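Lectin (PDB 3V6N) is a chickpea albumin with hemagglutination activity, built as a four-bladed beta-propeller of the hemopexin fold that binds calcium and sodium ions in its central channel. Local coordinates at residues 4-9 and 18-23; 24-29 and 43-48; 62-67 and 75-80; 38-43 and 218-223. All coordinates share one frame; numbering follows the deposited sequence.

Contact 1. Residues 4-9 and 18-23. With CA (calcium ion), chain D; NA (sodium ion), chain G.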
loop_
_atom_site.group_PDB
_atom_site.type_symbol
_atom_site.label_atom_id
_atom_site.label_comp_id
_atom_site.label_asym_id
_atom_site.label_seq_id
_atom_site.Cartn_x
_atom_site.Cartn_y
_atom_site.Cartn_z
ATOM N N GLY A 4 2.682 -6.473 20.962
ATOM C CA GLY A 4 3.195 -5.066 20.964
ATOM C C GLY A 4 4.658 -4.921 21.354
ATOM O O GLY A 4 4.991 -4.152 22.255
ATOM N N TYR A 5 5.536 -5.662 20.684
ATOM C CA TYR A 5 6.984 -5.501 20.862
ATOM C C TYR A 5 7.634 -4.793 19.670
ATOM O O TYR A 5 6.938 -4.365 18.742
ATOM C CB TYR A 5 7.641 -6.867 21.115
ATOM C CG TYR A 5 7.278 -7.441 22.461
ATOM C CD1 TYR A 5 6.298 -8.420 22.575
ATOM C CD2 TYR A 5 7.901 -6.980 23.625
ATOM C CE1 TYR A 5 5.951 -8.937 23.813
ATOM C CE2 TYR A 5 7.560 -7.484 24.870
ATOM C CZ TYR A 5 6.592 -8.470 24.957
ATOM O OH TYR A 5 6.249 -8.976 26.187
ATOM N N ILE A 6 8.962 -4.666 19.695
ATOM C CA ILE A 6 9.692 -4.013 18.602
ATOM C C ILE A 6 9.558 -4.799 17.292
ATOM O O ILE A 6 10.018 -5.931 17.182
ATOM C CB ILE A 6 11.182 -3.791 18.949
ATOM C CG1 ILE A 6 11.305 -3.165 20.344
ATOM C CG2 ILE A 6 11.846 -2.916 17.883
ATOM C CD1 ILE A 6 12.724 -2.976 20.844
ATOM N N ASN A 7 8.932 -4.180 16.301
ATOM C CA ASN A 7 8.703 -4.818 15.014
ATOM C C ASN A 7 9.736 -4.381 13.960
ATOM O O ASN A 7 9.939 -5.073 12.963
ATOM C CB ASN A 7 7.275 -4.513 14.549
ATOM C CG ASN A 7 6.770 -5.477 13.480
ATOM O OD1 ASN A 7 7.433 -6.456 13.117
ATOM N ND2 ASN A 7 5.584 -5.191 12.961
ATOM N N ALA A 8 10.393 -3.240 14.199
ATOM C CA ALA A 8 11.413 -2.694 13.279
ATOM C C ALA A 8 12.293 -1.661 13.958
ATOM O O ALA A 8 11.917 -1.063 14.977
ATOM C CB ALA A 8 10.783 -2.095 12.022
ATOM N N ALA A 9 13.458 -1.432 13.363
ATOM C CA ALA A 9 14.413 -0.491 13.914
ATOM C C ALA A 9 15.464 -0.142 12.881
ATOM O O ALA A 9 15.750 -0.941 11.972
ATOM C CB ALA A 9 15.067 -1.060 15.164
ATOM N N ALA A 18 18.752 5.536 17.938
ATOM C CA ALA A 18 18.062 4.574 17.060
ATOM C C ALA A 18 16.557 4.766 17.147
ATOM O O ALA A 18 16.035 5.121 18.207
ATOM C CB ALA A 18 18.444 3.125 17.397
ATOM N N TYR A 19 15.886 4.544 16.020
ATOM C CA TYR A 19 14.430 4.578 15.901
ATOM C C TYR A 19 13.888 3.154 16.034
ATOM O O TYR A 19 14.356 2.230 15.364
ATOM C CB TYR A 19 14.018 5.173 14.535
ATOM C CG TYR A 19 14.443 6.617 14.344
ATOM C CD1 TYR A 19 13.583 7.665 14.668
ATOM C CD2 TYR A 19 15.719 6.934 13.878
ATOM C CE1 TYR A 19 13.976 9.003 14.517
ATOM C CE2 TYR A 19 16.121 8.260 13.706
ATOM C CZ TYR A 19 15.255 9.292 14.050
ATOM O OH TYR A 19 15.661 10.598 13.892
ATOM N N LEU A 20 12.895 3.005 16.902
ATOM C CA LEU A 20 12.273 1.748 17.210
ATOM C C LEU A 20 10.792 1.879 16.922
ATOM O O LEU A 20 10.162 2.822 17.376
ATOM C CB LEU A 20 12.491 1.420 18.694
ATOM C CG LEU A 20 13.946 1.324 19.132
ATOM C CD1 LEU A 20 14.039 1.353 20.647
ATOM C CD2 LEU A 20 14.523 0.045 18.577
ATOM N N PHE A 21 10.251 0.927 16.169
ATOM C CA PHE A 21 8.863 0.962 15.726
ATOM C C PHE A 21 8.082 -0.136 16.413
ATOM O O PHE A 21 8.523 -1.281 16.478
ATOM C CB PHE A 21 8.791 0.864 14.198
ATOM C CG PHE A 21 9.512 1.989 13.517
ATOM C CD1 PHE A 21 8.848 3.178 13.240
ATOM C CD2 PHE A 21 10.874 1.902 13.254
ATOM C CE1 PHE A 21 9.515 4.252 12.674
ATOM C CE2 PHE A 21 11.547 2.964 12.680
ATOM C CZ PHE A 21 10.865 4.141 12.383
ATOM N N ILE A 22 6.944 0.241 16.964
ATOM C CA ILE A 22 6.099 -0.667 17.715
ATOM C C ILE A 22 4.681 -0.387 17.251
ATOM O O ILE A 22 4.223 0.756 17.322
ATOM C CB ILE A 22 6.206 -0.402 19.233
ATOM C CG1 ILE A 22 7.668 -0.505 19.697
ATOM C CG2 ILE A 22 5.295 -1.357 20.001
ATOM C CD1 ILE A 22 8.025 0.510 20.761
ATOM N N ASN A 23 4.003 -1.431 16.772
ATOM C CA ASN A 23 2.686 -1.313 16.151
ATOM C C ASN A 23 2.698 -0.194 15.092
ATOM O O ASN A 23 3.506 -0.230 14.161
ATOM C CB ASN A 23 1.593 -1.093 17.220
ATOM C CG ASN A 23 1.539 -2.216 18.257
ATOM O OD1 ASN A 23 1.854 -3.366 17.966
ATOM N ND2 ASN A 23 1.120 -1.885 19.463
HETATM CA CA CA D . 9.532 -7.145 11.923
HETATM NA NA NA G . 16.477 -2.852 11.128
HETATM O O HOH W 1 4.991 -4.037 17.042
HETATM O O HOH W 2 5.138 -2.219 13.331
HETATM O O HOH W 3 8.709 -9.286 12.502
HETATM O O HOH W 4 8.168 -7.855 9.914
#
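F21 N donates to A8 O at 2.9 Å in a nearly straight bond of 166°. The carbonyl O of F21 in turn receives the backbone N-H of N7, N to O 2.9 Å, and since N7 and A8 thus both face F21, strand 6-11 carries a classic beta bulge here. At that point the strand meets the metals. With N7 CG anti to the backbone N (chi1 -161°), OD1 lies beside the residue's own carbonyl, and the calcium ion is chelated by N7 O at 2.4 Å and N7 OD1 at 2.5 Å; the carbonyls of D65, D121 and D174 and two waters complete its site. A9 O binds the sodium ion at 2.2 Å, shared with S67, A123 and A176. Two further waters extend the pairing: one joins Y5 O to N23 N, the other N7 ND2 to N23 O. On one face A9 CB packs on L20 CD2 at 3.6 Å, with I6 CG2 close to the same methyl; on the other, A8 CB meets F21 CB. This hairpin forms the inner part of a propeller blade: strand 25-30 continues the sheet beyond 17-22, while S175 and F177 of strand 175-178 pack against A9.

Contact 2. Residues 24-29 and 43-48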
loop_
_atom_site.group_PDB
_atom_site.type_symbol
_atom_site.label_atom_id
_atom_site.label_comp_id
_atom_site.label_asym_id
_atom_site.label_seq_id
_atom_site.Cartn_x
_atom_site.Cartn_y
_atom_site.Cartn_z
ATOM N N ASP A 24 1.840 0.811 15.260
ATOM C CA ASP A 24 1.798 1.954 14.362
ATOM C C ASP A 24 2.486 3.192 14.973
ATOM O O ASP A 24 2.254 4.325 14.549
ATOM C CB ASP A 24 0.351 2.252 13.934
ATOM C CG ASP A 24 -0.581 2.534 15.117
ATOM O OD1 ASP A 24 -0.240 2.223 16.276
ATOM O OD2 ASP A 24 -1.670 3.076 14.880
ATOM N N LYS A 25 3.340 2.948 15.956
ATOM C CA LYS A 25 4.022 4.003 16.681
ATOM C C LYS A 25 5.542 3.850 16.587
ATOM O O LYS A 25 6.064 2.832 16.078
ATOM C CB LYS A 25 3.594 4.004 18.159
ATOM C CG LYS A 25 2.134 4.409 18.399
ATOM C CD LYS A 25 1.886 4.601 19.894
ATOM C CE LYS A 25 0.478 5.104 20.209
ATOM N NZ LYS A 25 0.476 5.821 21.522
ATOM N N TYR A 26 6.245 4.861 17.088
ATOM C CA TYR A 26 7.685 4.788 17.232
ATOM C C TYR A 26 8.227 5.578 18.423
ATOM O O TYR A 26 7.548 6.469 18.967
ATOM C CB TYR A 26 8.382 5.248 15.951
ATOM C CG TYR A 26 8.423 6.744 15.740
ATOM C CD1 TYR A 26 7.282 7.451 15.340
ATOM C CD2 TYR A 26 9.606 7.449 15.901
ATOM C CE1 TYR A 26 7.321 8.819 15.126
ATOM C CE2 TYR A 26 9.657 8.826 15.690
ATOM C CZ TYR A 26 8.512 9.501 15.309
ATOM O OH TYR A 26 8.557 10.856 15.082
ATOM N N VAL A 27 9.463 5.235 18.774
ATOM C CA VAL A 27 10.288 5.945 19.740
ATOM C C VAL A 27 11.673 6.230 19.135
ATOM O O VAL A 27 12.241 5.406 18.392
ATOM C CB VAL A 27 10.424 5.101 21.037
ATOM C CG1 VAL A 27 11.580 5.551 21.907
ATOM C CG2 VAL A 27 9.123 5.152 21.835
ATOM N N LEU A 28 12.208 7.402 19.455
ATOM C CA LEU A 28 13.593 7.712 19.179
ATOM C C LEU A 28 14.350 7.541 20.475
ATOM O O LEU A 28 14.046 8.216 21.469
ATOM C CB LEU A 28 13.747 9.156 18.685
ATOM C CG LEU A 28 15.190 9.707 18.578
ATOM C CD1 LEU A 28 16.091 8.797 17.747
ATOM C CD2 LEU A 28 15.175 11.130 18.013
ATOM N N LEU A 29 15.341 6.648 20.457
ATOM C CA LEU A 29 16.068 6.295 21.668
ATOM C C LEU A 29 17.550 6.706 21.591
ATOM O O LEU A 29 18.186 6.524 20.546
ATOM C CB LEU A 29 15.955 4.782 21.930
ATOM C CG LEU A 29 16.535 4.208 23.229
ATOM C CD1 LEU A 29 15.665 4.523 24.438
ATOM C CD2 LEU A 29 16.702 2.708 23.087
ATOM N N GLY A 43 8.804 10.594 21.510
ATOM C CA GLY A 43 7.773 9.560 21.505
ATOM C C GLY A 43 7.498 9.018 22.893
ATOM O O GLY A 43 7.991 9.552 23.875
ATOM N N PRO A 44 6.700 7.951 22.985
ATOM C CA PRO A 44 6.134 7.275 21.819
ATOM C C PRO A 44 5.132 8.136 21.044
ATOM O O PRO A 44 4.327 8.874 21.625
ATOM C CB PRO A 44 5.498 5.996 22.397
ATOM C CG PRO A 44 5.320 6.271 23.855
ATOM C CD PRO A 44 6.338 7.305 24.257
ATOM N N SER A 45 5.221 8.047 19.721
ATOM C CA SER A 45 4.439 8.876 18.830
ATOM C C SER A 45 3.868 8.020 17.700
ATOM O O SER A 45 4.509 7.073 17.258
ATOM C CB SER A 45 5.350 9.970 18.262
ATOM O OG SER A 45 4.747 10.644 17.168
ATOM N N PHE A 46 2.683 8.354 17.206
ATOM C CA PHE A 46 2.220 7.708 15.975
ATOM C C PHE A 46 3.167 8.032 14.825
ATOM O O PHE A 46 3.636 9.168 14.720
ATOM C CB PHE A 46 0.809 8.161 15.612
ATOM C CG PHE A 46 -0.249 7.581 16.491
ATOM C CD1 PHE A 46 -0.597 6.238 16.383
ATOM C CD2 PHE A 46 -0.892 8.373 17.438
ATOM C CE1 PHE A 46 -1.579 5.689 17.192
ATOM C CE2 PHE A 46 -1.875 7.835 18.261
ATOM C CZ PHE A 46 -2.223 6.487 18.137
ATOM N N VAL A 47 3.457 7.045 13.980
ATOM C CA VAL A 47 4.258 7.295 12.777
ATOM C C VAL A 47 3.677 8.470 11.971
ATOM O O VAL A 47 4.411 9.359 11.554
ATOM C CB VAL A 47 4.387 6.045 11.868
ATOM C CG1 VAL A 47 5.018 6.430 10.533
ATOM C CG2 VAL A 47 5.200 4.933 12.554
ATOM N N ARG A 48 2.360 8.461 11.775
ATOM C CA ARG A 48 1.653 9.484 11.002
ATOM C C ARG A 48 1.786 10.902 11.566
ATOM O O ARG A 48 1.668 11.876 10.818
ATOM C CB ARG A 48 0.168 9.118 10.848
ATOM C CG ARG A 48 -0.721 9.470 12.037
ATOM C CD ARG A 48 -2.159 8.982 11.837
ATOM N NE ARG A 48 -2.184 7.518 11.870
ATOM C CZ ARG A 48 -2.608 6.776 12.893
ATOM N NH1 ARG A 48 -3.100 7.352 13.985
ATOM N NH2 ARG A 48 -2.555 5.442 12.808
HETATM O O HOH W 5 0.908 5.999 12.531
#
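With chi1 of D24 at 58°, CG sits between the backbone N and the carbonyl carbon, and the carboxylate lies alongside the F46 ring; R48, bent at chi3 (68°), returns its guanidinium to the same place. D24 OD2 is 3.5 Å from F46 CE1, at the ring edge, with the carboxylate turned 81° from the ring plane. R48 NH2 reaches D24 OD2 at 3.3 Å, a salt bridge whose hydrogen bond is weak. The extended K25 chain passes over one ring face, CE 3.9 Å from the F46 centroid in a CH-pi contact and NZ 4.7 Å from that centroid in a cation-pi contact. R48 NH1 lies over the opposite face, so the ring is held between two cationic side chains.

Backbone pairing fixes the register. Y26 N donates to S45 O at 2.8 Å, and S45 N returns the bond to Y26 O at 2.9 Å, making a hydrogen-bonded antiparallel pair. V47 N gives D24 O a straight bond of 3.0 Å, while a water links the same carbonyl to R48 N; the first two residues of the helix are thereby fastened to the turn before strand 25-30, with F46 as N-cap. The chain turns a corner at P44, which follows a cis peptide bond from G43, and V27 CG2 packs on P44 CB at 3.8 Å. The contact closes the outer side of the sheet whose strand 25-30 also pairs with 17-22 and 39-41; V47 packs inward on F21, and R48 NE bonds G60 O.

Contact 3. Residues 62-67 and 75-80. With CA (calcium ion), chain D; NA (sodium ion), chain G.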
loop_
_atom_site.group_PDB
_atom_site.type_symbol
_atom_site.label_atom_id
_atom_site.label_comp_id
_atom_site.label_asym_id
_atom_site.label_seq_id
_atom_site.Cartn_x
_atom_site.Cartn_y
_atom_site.Cartn_z
ATOM N N TYR A 62 -0.547 1.783 9.100
ATOM C CA TYR A 62 -0.259 0.486 9.759
ATOM C C TYR A 62 1.110 0.372 10.420
ATOM O O TYR A 62 1.380 -0.625 11.107
ATOM C CB TYR A 62 -0.490 -0.692 8.803
ATOM C CG TYR A 62 -1.923 -0.767 8.328
ATOM C CD1 TYR A 62 -2.928 -1.198 9.189
ATOM C CD2 TYR A 62 -2.274 -0.387 7.031
ATOM C CE1 TYR A 62 -4.248 -1.238 8.787
ATOM C CE2 TYR A 62 -3.594 -0.455 6.598
ATOM C CZ TYR A 62 -4.582 -0.867 7.486
ATOM O OH TYR A 62 -5.903 -0.928 7.090
ATOM N N GLY A 63 1.961 1.379 10.224
ATOM C CA GLY A 63 3.311 1.363 10.778
ATOM C C GLY A 63 4.344 0.654 9.916
ATOM O O GLY A 63 4.121 0.378 8.722
ATOM N N ILE A 64 5.474 0.339 10.535
ATOM C CA ILE A 64 6.648 -0.167 9.825
ATOM C C ILE A 64 7.080 -1.499 10.433
ATOM O O ILE A 64 7.241 -1.597 11.667
ATOM C CB ILE A 64 7.776 0.890 9.874
ATOM C CG1 ILE A 64 7.358 2.101 9.015
ATOM C CG2 ILE A 64 9.117 0.312 9.423
ATOM C CD1 ILE A 64 8.105 3.393 9.294
ATOM N N ASP A 65 7.270 -2.513 9.580
ATOM C CA ASP A 65 7.564 -3.869 10.078
ATOM C C ASP A 65 8.992 -4.389 9.788
ATOM O O ASP A 65 9.379 -5.481 10.243
ATOM C CB ASP A 65 6.466 -4.877 9.664
ATOM C CG ASP A 65 6.440 -5.145 8.166
ATOM O OD1 ASP A 65 7.421 -4.775 7.473
ATOM O OD2 ASP A 65 5.438 -5.732 7.676
ATOM N N CYS A 66 9.764 -3.594 9.041
ATOM C CA CYS A 66 11.179 -3.839 8.821
ATOM C C CYS A 66 11.827 -2.538 8.359
ATOM O O CYS A 66 11.186 -1.727 7.677
ATOM C CB CYS A 66 11.393 -4.928 7.751
ATOM S SG CYS A 66 13.124 -5.377 7.412
ATOM N N SER A 67 13.095 -2.336 8.704
ATOM C CA SER A 67 13.860 -1.229 8.091
ATOM C C SER A 67 15.344 -1.299 8.313
ATOM O O SER A 67 15.831 -2.086 9.154
ATOM C CB SER A 67 13.337 0.139 8.502
ATOM O OG SER A 67 13.276 0.263 9.883
ATOM N N ALA A 75 16.821 5.874 4.815
ATOM C CA ALA A 75 16.518 4.505 5.264
ATOM C C ALA A 75 15.465 3.826 4.381
ATOM O O ALA A 75 14.607 4.499 3.820
ATOM C CB ALA A 75 16.036 4.537 6.702
ATOM N N PHE A 76 15.552 2.502 4.248
ATOM C CA PHE A 76 14.487 1.721 3.629
ATOM C C PHE A 76 13.535 1.328 4.742
ATOM O O PHE A 76 13.961 0.908 5.825
ATOM C CB PHE A 76 15.008 0.462 2.907
ATOM C CG PHE A 76 15.445 0.707 1.474
ATOM C CD1 PHE A 76 14.514 0.772 0.442
ATOM C CD2 PHE A 76 16.795 0.871 1.164
ATOM C CE1 PHE A 76 14.914 1.016 -0.868
ATOM C CE2 PHE A 76 17.209 1.121 -0.137
ATOM C CZ PHE A 76 16.268 1.193 -1.161
ATOM N N ILE A 77 12.248 1.499 4.493
ATOM C CA ILE A 77 11.228 1.073 5.453
ATOM C C ILE A 77 10.312 0.090 4.716
ATOM O O ILE A 77 10.209 0.144 3.492
ATOM C CB ILE A 77 10.461 2.285 6.062
ATOM C CG1 ILE A 77 9.761 3.081 4.950
ATOM C CG2 ILE A 77 11.417 3.168 6.887
ATOM C CD1 ILE A 77 8.725 4.069 5.448
ATOM N N PHE A 78 9.688 -0.828 5.440
ATOM C CA PHE A 78 8.813 -1.823 4.825
ATOM C C PHE A 78 7.493 -1.926 5.567
ATOM O O PHE A 78 7.429 -1.641 6.754
ATOM C CB PHE A 78 9.458 -3.214 4.841
ATOM C CG PHE A 78 10.740 -3.310 4.061
ATOM C CD1 PHE A 78 10.771 -3.962 2.846
ATOM C CD2 PHE A 78 11.915 -2.740 4.546
ATOM C CE1 PHE A 78 11.957 -4.062 2.133
ATOM C CE2 PHE A 78 13.105 -2.837 3.845
ATOM C CZ PHE A 78 13.124 -3.501 2.637
ATOM N N TYR A 79 6.450 -2.330 4.842
ATOM C CA TYR A 79 5.223 -2.831 5.445
ATOM C C TYR A 79 4.651 -3.939 4.554
ATOM O O TYR A 79 4.333 -3.703 3.367
ATOM C CB TYR A 79 4.180 -1.732 5.672
ATOM C CG TYR A 79 2.883 -2.335 6.191
ATOM C CD1 TYR A 79 2.801 -2.811 7.500
ATOM C CD2 TYR A 79 1.764 -2.474 5.365
ATOM C CE1 TYR A 79 1.646 -3.387 7.981
ATOM C CE2 TYR A 79 0.590 -3.046 5.844
ATOM C CZ TYR A 79 0.538 -3.495 7.154
ATOM O OH TYR A 79 -0.610 -4.081 7.654
ATOM N N GLU A 80 4.543 -5.140 5.117
ATOM C CA GLU A 80 4.186 -6.329 4.346
ATOM C C GLU A 80 4.981 -6.377 3.033
ATOM O O GLU A 80 6.216 -6.277 3.048
ATOM C CB GLU A 80 2.670 -6.388 4.106
ATOM C CG GLU A 80 1.859 -6.686 5.368
ATOM C CD GLU A 80 0.345 -6.681 5.144
ATOM O OE1 GLU A 80 -0.111 -6.490 4.000
ATOM O OE2 GLU A 80 -0.401 -6.881 6.126
HETATM CA CA CA D . 9.532 -7.145 11.923
HETATM NA NA NA G . 16.477 -2.852 11.128
HETATM O O HOH W 6 7.990 -6.466 5.230
HETATM O O HOH W 3 8.709 -9.286 12.502
HETATM O O HOH W 4 8.168 -7.855 9.914
#
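In the hairpin of strands 66-69 and 74-79, a propeller unit facing the central ion channel, D65 N bonds F78 O at 3.0 Å and F78 N makes a bent bond to C66 O at 2.8 Å. Carbonyls at the start of the first strand and just before it bind the metals: D65 O the calcium ion at 2.4 Å, S67 O the sodium ion at 2.2 Å. The D65 side chain turns elsewhere. With chi1 at 68°, its carboxylate folds toward the strand end, where E80 N meets OD2 on the syn side at 2.8 Å, though 28° out of the carboxylate plane. Over one face of the Y79 ring lies Y62 CB, 3.4 Å from Y79 CZ, and the two rings, nearly parallel at 11°, are slid so far apart that they barely overlap. I64 CD1 touches I77 CD1 at 4.0 Å, and C66 SG stands obliquely off the F78 ring. Y62 OH bonds D106 OD2 of the second subunit, and E80 OE2 makes a salt bridge with K103 NZ of that subunit. The E80 N-H on D65 OD2 and a water on OD1 would help stabilise the carboxylate, while F78 O, 3.2 Å from D65 OD1 without a bond, probably works against it.

Contact 4. Residues 38-43 and 218-223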
loop_
_atom_site.group_PDB
_atom_site.type_symbol
_atom_site.label_atom_id
_atom_site.label_comp_id
_atom_site.label_asym_id
_atom_site.label_seq_id
_atom_site.Cartn_x
_atom_site.Cartn_y
_atom_site.Cartn_z
ATOM N N ASP A 38 20.667 5.624 29.120
ATOM C CA ASP A 38 19.717 5.529 28.000
ATOM C C ASP A 38 18.525 6.438 28.269
ATOM O O ASP A 38 18.127 6.618 29.417
ATOM C CB ASP A 38 19.238 4.091 27.798
ATOM C CG ASP A 38 18.555 3.527 29.023
ATOM O OD1 ASP A 38 19.163 3.526 30.098
ATOM O OD2 ASP A 38 17.409 3.075 28.914
ATOM N N LYS A 39 17.979 7.034 27.216
ATOM C CA LYS A 39 16.828 7.922 27.365
ATOM C C LYS A 39 16.005 8.035 26.092
ATOM O O LYS A 39 16.542 8.050 24.982
ATOM C CB LYS A 39 17.238 9.314 27.862
ATOM C CG LYS A 39 18.397 9.964 27.131
ATOM C CD LYS A 39 18.480 11.450 27.480
ATOM C CE LYS A 39 19.716 12.093 26.850
ATOM N NZ LYS A 39 19.484 13.493 26.379
ATOM N N VAL A 40 14.696 8.118 26.280
ATOM C CA VAL A 40 13.747 8.301 25.191
ATOM C C VAL A 40 13.789 9.764 24.803
ATOM O O VAL A 40 13.446 10.628 25.610
ATOM C CB VAL A 40 12.321 7.904 25.625
ATOM C CG1 VAL A 40 11.296 8.293 24.554
ATOM C CG2 VAL A 40 12.266 6.410 25.930
ATOM N N LEU A 41 14.234 10.042 23.582
ATOM C CA LEU A 41 14.384 11.421 23.130
ATOM C C LEU A 41 13.134 11.959 22.445
ATOM O O LEU A 41 12.978 13.172 22.283
ATOM C CB LEU A 41 15.569 11.542 22.179
ATOM C CG LEU A 41 16.957 11.212 22.709
ATOM C CD1 LEU A 41 17.917 11.268 21.532
ATOM C CD2 LEU A 41 17.379 12.185 23.810
ATOM N N TYR A 42 12.261 11.062 22.010
ATOM C CA TYR A 42 11.040 11.472 21.311
ATOM C C TYR A 42 10.072 10.303 21.258
ATOM O O TYR A 42 10.471 9.166 20.994
ATOM C CB TYR A 42 11.355 11.954 19.887
ATOM C CG TYR A 42 10.208 12.665 19.219
ATOM C CD1 TYR A 42 9.969 14.022 19.462
ATOM C CD2 TYR A 42 9.361 11.995 18.338
ATOM C CE1 TYR A 42 8.913 14.687 18.849
ATOM C CE2 TYR A 42 8.302 12.652 17.723
ATOM C CZ TYR A 42 8.085 14.000 17.988
ATOM O OH TYR A 42 7.047 14.668 17.370
ATOM N N GLY A 43 8.804 10.594 21.510
ATOM C CA GLY A 43 7.773 9.560 21.505
ATOM C C GLY A 43 7.498 9.018 22.893
ATOM O O GLY A 43 7.991 9.552 23.875
ATOM N N PRO A 218 16.112 0.418 30.686
ATOM C CA PRO A 218 15.043 0.771 31.623
ATOM C C PRO A 218 14.169 1.947 31.179
ATOM O O PRO A 218 13.017 2.044 31.607
ATOM C CB PRO A 218 15.809 1.126 32.913
ATOM C CG PRO A 218 17.053 0.301 32.837
ATOM C CD PRO A 218 17.416 0.310 31.370
ATOM N N SER A 219 14.710 2.834 30.342
ATOM C CA SER A 219 13.946 3.976 29.834
ATOM C C SER A 219 12.722 3.562 28.996
ATOM O O SER A 219 11.847 4.382 28.735
ATOM C CB SER A 219 14.847 4.931 29.031
ATOM O OG SER A 219 15.293 4.341 27.812
ATOM N N LEU A 220 12.670 2.300 28.577
ATOM C CA LEU A 220 11.512 1.759 27.864
ATOM C C LEU A 220 10.424 1.155 28.766
ATOM O O LEU A 220 9.432 0.612 28.259
ATOM C CB LEU A 220 11.947 0.712 26.835
ATOM C CG LEU A 220 12.821 1.119 25.637
ATOM C CD1 LEU A 220 13.155 -0.127 24.818
ATOM C CD2 LEU A 220 12.168 2.207 24.779
ATOM N N ARG A 221 10.607 1.222 30.086
ATOM C CA ARG A 221 9.597 0.700 31.020
ATOM C C ARG A 221 8.260 1.427 30.875
ATOM O O ARG A 221 8.190 2.648 31.027
ATOM C CB ARG A 221 10.098 0.749 32.469
ATOM C CG ARG A 221 11.130 -0.332 32.761
ATOM C CD ARG A 221 11.807 -0.168 34.113
ATOM N NE ARG A 221 13.177 -0.680 34.069
ATOM C CZ ARG A 221 13.533 -1.959 34.188
ATOM N NH1 ARG A 221 12.622 -2.911 34.370
ATOM N NH2 ARG A 221 14.816 -2.291 34.128
ATOM N N GLY A 222 7.212 0.668 30.553
ATOM C CA GLY A 222 5.875 1.229 30.350
ATOM C C GLY A 222 5.579 1.617 28.913
ATOM O O GLY A 222 4.472 2.056 28.595
ATOM N N ILE A 223 6.571 1.460 28.043
ATOM C CA ILE A 223 6.391 1.688 26.611
ATOM C C ILE A 223 6.229 0.342 25.898
ATOM O O ILE A 223 5.323 0.167 25.080
ATOM C CB ILE A 223 7.564 2.515 26.016
ATOM C CG1 ILE A 223 7.610 3.905 26.665
ATOM C CG2 ILE A 223 7.441 2.618 24.500
ATOM C CD1 ILE A 223 8.741 4.797 26.196
#
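Two hydrogen bonds converge on one oxygen, D38 OD2, and both donors belong to S219. The hydroxyl OG gives the shorter, 2.7 Å to D38 OD2, approaching from above the carboxylate plane at 39° out of it. S219 N donates at 3.1 Å to D38 OD2, on the syn side and from the same face. S219 holds OG between its backbone N and carbonyl carbon (chi1 68°), which places the hydroxyl beside the amide that shares its acceptor. Within 218-223, backbone bonds from R221 N to P218 O and from I223 N to L220 O shape the turns. In the four-bladed propeller this joins the outer strand 39-41 of the first sheet to the 3-10 turn 218-220, bringing the segment after the last blade's helix, 213-216, against the first blade. Because D38 OD2 meets the S219 amide near the N-terminal end of that turn, its charge is probably eased there. Plain packing, not bonding, brings P218 CD to 3.7 Å from D38 OD2. Among apolar contacts, V40 CG2 approaches I223 CD1 at 3.9 Å, the two side chains sliding past each other in opposite directions, and L220 CD2 lies 4.4 Å from V40 CG2; V40 also packs on V27.

How the contacts relate
From the N terminus, contact 1 closes the short hairpin loop between strands 6-11 and 17-22 at the metal channel. The chain turns straight into strand 25-30, where contact 2 closes a longer loop back to 43-48; L20 and V27 link these two contacts by backbone pairing. Contact 4 crosses contact 2, since 38-43 opens before 43-48 is reached and shares G43 with it, and contact 4 closes only at 218-223, near the C terminus. Contact 3, another hairpin, falls within that long span. Contacts 1 and 3 meet at the same calcium and sodium ions, tying adjacent sheets at the centre; contact 4 joins the first sheet to the segment following the fourth, closing the ring of blades.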